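Local structure of nuclear RNA export factor 2 (Drosophila melanogaster, 6MRK) at residues T9-L14 / M117-K122; N70-N75 / L99-R104. The protein acts with Piwi and Nxt1 in the cotranscriptional silencing of transposons in the ovary, and may also take part in mRNA export from the nucleus. All blocks are in the same frame, centred on the assembly; numbering follows the deposited sequence.

Read from its N terminus, this NTF2-like domain illustrates how two modest contacts can lie on opposite sides of the centre of a helix-and-sheet fold. The chain leaves the short strand 5-6 and turns through 9-14 into helix 12-27; in contact 1 that turn is met, 102 residues later, by the end of strand 104-119. Within this long loop lies the shorter one of contact 2: the chain departs from helix 59-70 through 70-75, makes strand 89-90 and helix 92-99, and closes on 99-104 just before strand 104-119. The two loops are thus nested, not crossed. The centres of the two contacts lie about 29 Å apart, their nearest atoms about 17 Å.

Contact 1: T9-L14 / M117-K122; sequences TGAYEL and MHYNGK
The methyl group of Ala11 rests on one face of the Tyr119 ring, which lies alongside the 9-14 segment. Ala11 CB lies 3.9 Å from the Tyr119 ring centroid and 19° off the ring normal, the geometry of a CH-pi contact, and it is displaced toward the CG-CD1 side of the ring. With CG anti to the backbone N (chi1 179°), the phenol reaches out from its strand and turns this face to the Ala11 methyl. Gly10 follows the far end of the ring obliquely; the 3.8 Å between Gly10 O and Tyr119 OH is too long for a hydrogen bond, and the hydroxyl instead has a weak one with Arg176. Leu14 comes in at the ring edge, near its plane, where its CD1 lies 4.4 Å from Tyr119 CE1. Ala11 and Leu14 are also joined along the backbone, through the bond from Leu14 N to Ala11 O (3.1 Å). The contact thus brings the chain leading into helix 12-27, and its Leu14, against the end of strand 104-119, with Ala11 also touching Leu6 of strand 5-6 and Leu14 reaching Ile126 of strand 123-135.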
# COMPACT_ATOMS: atom_id res chain seq x y z
N THR A 9 -14.85 6.68 13.37
CA THR A 9 -15.84 7.54 12.70
C THR A 9 -15.37 9.00 12.68
O THR A 9 -16.03 9.78 12.00
CB THR A 9 -17.19 7.39 13.39
OG1 THR A 9 -16.95 7.56 14.79
CG2 THR A 9 -17.81 6.03 13.15
N GLY A 10 -14.31 9.34 13.42
CA GLY A 10 -13.69 10.68 13.41
C GLY A 10 -12.86 10.88 12.16
O GLY A 10 -12.75 12.02 11.66
N ALA A 11 -12.34 9.78 11.63
CA ALA A 11 -11.53 9.73 10.40
C ALA A 11 -12.40 9.90 9.15
O ALA A 11 -11.83 9.99 8.06
CB ALA A 11 -10.80 8.41 10.36
N TYR A 12 -13.72 9.92 9.28
CA TYR A 12 -14.60 9.80 8.09
C TYR A 12 -14.31 10.91 7.07
O TYR A 12 -14.14 10.58 5.88
CB TYR A 12 -16.09 9.85 8.39
CG TYR A 12 -16.87 9.76 7.09
CD1 TYR A 12 -16.84 8.60 6.33
CD2 TYR A 12 -17.53 10.88 6.56
CE1 TYR A 12 -17.49 8.52 5.11
CE2 TYR A 12 -18.20 10.80 5.35
CZ TYR A 12 -18.18 9.62 4.62
OH TYR A 12 -18.80 9.46 3.41
N GLU A 13 -14.29 12.18 7.47
CA GLU A 13 -14.23 13.26 6.44
C GLU A 13 -12.76 13.52 6.04
O GLU A 13 -12.56 14.40 5.19
CB GLU A 13 -15.03 14.51 6.83
CG GLU A 13 -14.71 15.13 8.18
CD GLU A 13 -15.34 16.50 8.34
OE1 GLU A 13 -16.30 16.81 7.59
OE2 GLU A 13 -14.86 17.28 9.19
N LEU A 14 -11.80 12.74 6.55
CA LEU A 14 -10.37 12.72 6.09
C LEU A 14 -10.24 11.88 4.81
O LEU A 14 -9.24 12.05 4.09
CB LEU A 14 -9.44 12.18 7.18
CG LEU A 14 -8.22 11.40 6.69
CD1 LEU A 14 -6.98 11.73 7.52
CD2 LEU A 14 -8.48 9.89 6.66
N MET A 117 -6.79 2.46 8.48
CA MET A 117 -6.34 1.32 9.31
C MET A 117 -5.84 1.81 10.67
O MET A 117 -5.90 1.01 11.61
CB MET A 117 -5.22 0.55 8.61
CG MET A 117 -5.58 0.11 7.20
SD MET A 117 -6.78 -1.26 7.05
CE MET A 117 -6.17 -2.40 8.29
N HIS A 118 -5.33 3.05 10.76
CA HIS A 118 -4.96 3.72 12.04
C HIS A 118 -5.41 5.16 11.97
O HIS A 118 -5.49 5.72 10.87
CB HIS A 118 -3.47 3.63 12.32
CG HIS A 118 -3.00 2.22 12.34
ND1 HIS A 118 -1.75 1.84 11.87
CD2 HIS A 118 -3.63 1.09 12.72
CE1 HIS A 118 -1.62 0.53 11.99
NE2 HIS A 118 -2.76 0.05 12.52
N TYR A 119 -5.74 5.74 13.12
CA TYR A 119 -6.09 7.17 13.19
C TYR A 119 -5.98 7.64 14.63
O TYR A 119 -6.66 7.09 15.47
CB TYR A 119 -7.48 7.39 12.64
CG TYR A 119 -7.93 8.82 12.72
CD1 TYR A 119 -7.62 9.72 11.72
CD2 TYR A 119 -8.67 9.28 13.79
CE1 TYR A 119 -8.06 11.04 11.77
CE2 TYR A 119 -9.11 10.58 13.87
CZ TYR A 119 -8.81 11.47 12.86
OH TYR A 119 -9.26 12.75 12.95
N ASN A 120 -5.14 8.65 14.87
CA ASN A 120 -5.04 9.33 16.18
C ASN A 120 -4.57 10.78 15.96
O ASN A 120 -4.76 11.32 14.85
CB ASN A 120 -4.26 8.45 17.18
CG ASN A 120 -2.83 8.10 16.81
OD1 ASN A 120 -2.07 8.91 16.29
ND2 ASN A 120 -2.41 6.89 17.13
N GLY A 121 -4.03 11.41 17.00
CA GLY A 121 -3.50 12.79 16.98
C GLY A 121 -2.17 12.87 16.27
O GLY A 121 -1.91 13.90 15.66
N LYS A 122 -1.34 11.83 16.38
CA LYS A 122 -0.07 11.70 15.62
C LYS A 122 -0.35 11.56 14.11
O LYS A 122 0.37 12.20 13.34
CB LYS A 122 0.75 10.51 16.11
CG LYS A 122 1.38 10.66 17.49
CD LYS A 122 1.39 9.36 18.29
CE LYS A 122 2.12 8.22 17.60
NZ LYS A 122 1.66 6.89 18.06

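Contact 2: N70-N75 / L99-R104; sequences NRHARN and LLQLPR
His72, the residue that meets both Gln101 and Leu102, is carried by a type I beta turn whose closing bond runs from Ala73 N to Asn70 O at 2.9 Å. The turn follows helix 59-70 and directs the His72 side chain toward 99-104, where no hydrogen bond links the two sides and the segments meet by van der Waals contact. The His72 CG stands beside the backbone N and anti to the carbonyl carbon (chi1 -59°), which carries the ring outward from the turn. There it crosses the Gln101 side chain at about a right angle, with ring and amide planes 78° apart. The amide stands against the CE1-NE2 side of the imidazole: Gln101 CD is 3.9 Å from His72 CE1, and Gln101 CB approaches His72 NE2 at 4.0 Å. At the CD2 corner of the ring a single methyl answers, Leu102 CD2, 4.1 Å from His72 CD2. The ring is also backed from within its own turn, since Arg71 CG lies 3.5 Å above one of its faces, toward the rim.

Leu102 is the buried member of the trio, and it extends the packing inward to Leu47 of strand 44-49, Tyr69 of helix 59-70 and Phe26 of helix 12-27. On the side of 99-104, Arg32 grips the backbone, its NH1 bonding to the carbonyl oxygens of Leu99 and Leu102. Farther along 70-75, and apart from the contact itself, Arg74 makes a salt bridge to an acidic side chain on the chain of another protein. This is loop-to-loop packing at the ends of helices 59-70 and 92-99 within an NTF2-like fold, in which helices lie against a curved beta sheet.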
# COMPACT_ATOMS: atom_id res chain seq x y z
N ASN A 70 7.17 0.79 -14.84
CA ASN A 70 8.13 -0.33 -14.65
C ASN A 70 9.57 0.19 -14.51
O ASN A 70 10.33 -0.39 -13.70
CB ASN A 70 8.08 -1.34 -15.79
CG ASN A 70 7.23 -2.53 -15.41
OD1 ASN A 70 7.54 -3.21 -14.43
ND2 ASN A 70 6.17 -2.78 -16.16
N ARG A 71 9.95 1.21 -15.27
CA ARG A 71 11.36 1.68 -15.27
C ARG A 71 11.77 2.12 -13.86
O ARG A 71 12.97 2.23 -13.62
CB ARG A 71 11.61 2.81 -16.27
CG ARG A 71 10.69 4.00 -16.13
CD ARG A 71 11.29 5.21 -16.81
NE ARG A 71 11.52 4.94 -18.23
CZ ARG A 71 11.00 5.61 -19.26
NH1 ARG A 71 10.19 6.65 -19.07
NH2 ARG A 71 11.31 5.23 -20.49
N HIS A 72 10.80 2.34 -12.97
CA HIS A 72 11.03 2.82 -11.58
C HIS A 72 10.62 1.76 -10.56
O HIS A 72 10.82 2.02 -9.34
CB HIS A 72 10.21 4.08 -11.32
CG HIS A 72 10.51 5.20 -12.24
ND1 HIS A 72 11.72 5.87 -12.21
CD2 HIS A 72 9.75 5.80 -13.19
CE1 HIS A 72 11.71 6.82 -13.12
NE2 HIS A 72 10.51 6.80 -13.73
N ALA A 73 10.02 0.65 -11.00
CA ALA A 73 9.32 -0.29 -10.10
C ALA A 73 10.35 -1.03 -9.26
O ALA A 73 11.51 -1.09 -9.65
CB ALA A 73 8.42 -1.22 -10.88
N ARG A 74 9.89 -1.52 -8.12
CA ARG A 74 10.71 -2.19 -7.09
C ARG A 74 10.07 -3.55 -6.81
O ARG A 74 8.84 -3.65 -6.83
CB ARG A 74 10.74 -1.34 -5.83
CG ARG A 74 11.86 -1.69 -4.86
CD ARG A 74 11.55 -1.15 -3.48
NE ARG A 74 12.55 -1.50 -2.48
CZ ARG A 74 12.28 -1.79 -1.21
NH1 ARG A 74 11.04 -1.80 -0.77
NH2 ARG A 74 13.26 -2.11 -0.38
N ASN A 75 10.89 -4.55 -6.56
CA ASN A 75 10.38 -5.90 -6.24
C ASN A 75 11.53 -6.68 -5.61
O ASN A 75 12.61 -6.76 -6.22
CB ASN A 75 9.76 -6.52 -7.49
CG ASN A 75 9.10 -7.85 -7.21
OD1 ASN A 75 9.11 -8.35 -6.08
ND2 ASN A 75 8.51 -8.42 -8.24
N LEU A 99 7.84 11.24 -9.30
CA LEU A 99 6.39 11.43 -9.48
C LEU A 99 6.12 12.27 -10.73
O LEU A 99 5.03 12.11 -11.32
CB LEU A 99 5.83 12.11 -8.23
CG LEU A 99 5.05 11.23 -7.25
CD1 LEU A 99 5.72 9.90 -6.99
CD2 LEU A 99 4.84 11.97 -5.95
N LEU A 100 7.04 13.14 -11.11
CA LEU A 100 6.87 14.05 -12.27
C LEU A 100 7.16 13.34 -13.59
O LEU A 100 6.90 13.93 -14.65
CB LEU A 100 7.78 15.26 -12.08
CG LEU A 100 7.31 16.27 -11.04
CD1 LEU A 100 8.19 17.50 -11.06
CD2 LEU A 100 5.87 16.67 -11.29
N GLN A 101 7.72 12.13 -13.52
CA GLN A 101 8.09 11.32 -14.70
C GLN A 101 6.98 10.34 -15.04
O GLN A 101 7.07 9.70 -16.11
CB GLN A 101 9.34 10.52 -14.42
CG GLN A 101 10.46 11.37 -13.86
CD GLN A 101 11.76 10.62 -13.86
OE1 GLN A 101 12.41 10.49 -12.83
NE2 GLN A 101 12.12 10.08 -15.00
N LEU A 102 6.01 10.18 -14.15
CA LEU A 102 4.92 9.20 -14.36
C LEU A 102 3.93 9.82 -15.33
O LEU A 102 3.91 11.03 -15.55
CB LEU A 102 4.28 8.84 -13.01
CG LEU A 102 5.24 8.21 -12.00
CD1 LEU A 102 4.51 7.95 -10.69
CD2 LEU A 102 5.84 6.93 -12.54
N PRO A 103 3.15 8.99 -16.04
CA PRO A 103 2.18 9.51 -16.99
C PRO A 103 1.05 10.30 -16.31
O PRO A 103 0.85 10.19 -15.13
CB PRO A 103 1.60 8.27 -17.67
CG PRO A 103 1.93 7.13 -16.72
CD PRO A 103 3.23 7.52 -16.05
N ARG A 104 0.34 11.05 -17.12
CA ARG A 104 -0.92 11.72 -16.72
C ARG A 104 -1.97 10.64 -16.49
O ARG A 104 -1.98 9.64 -17.23
CB ARG A 104 -1.37 12.66 -17.83
CG ARG A 104 -2.24 13.78 -17.29
CD ARG A 104 -2.63 14.73 -18.38
NE ARG A 104 -3.76 15.51 -17.90
CZ ARG A 104 -4.24 16.59 -18.50
NH1 ARG A 104 -3.70 17.03 -19.62
NH2 ARG A 104 -5.27 17.22 -17.96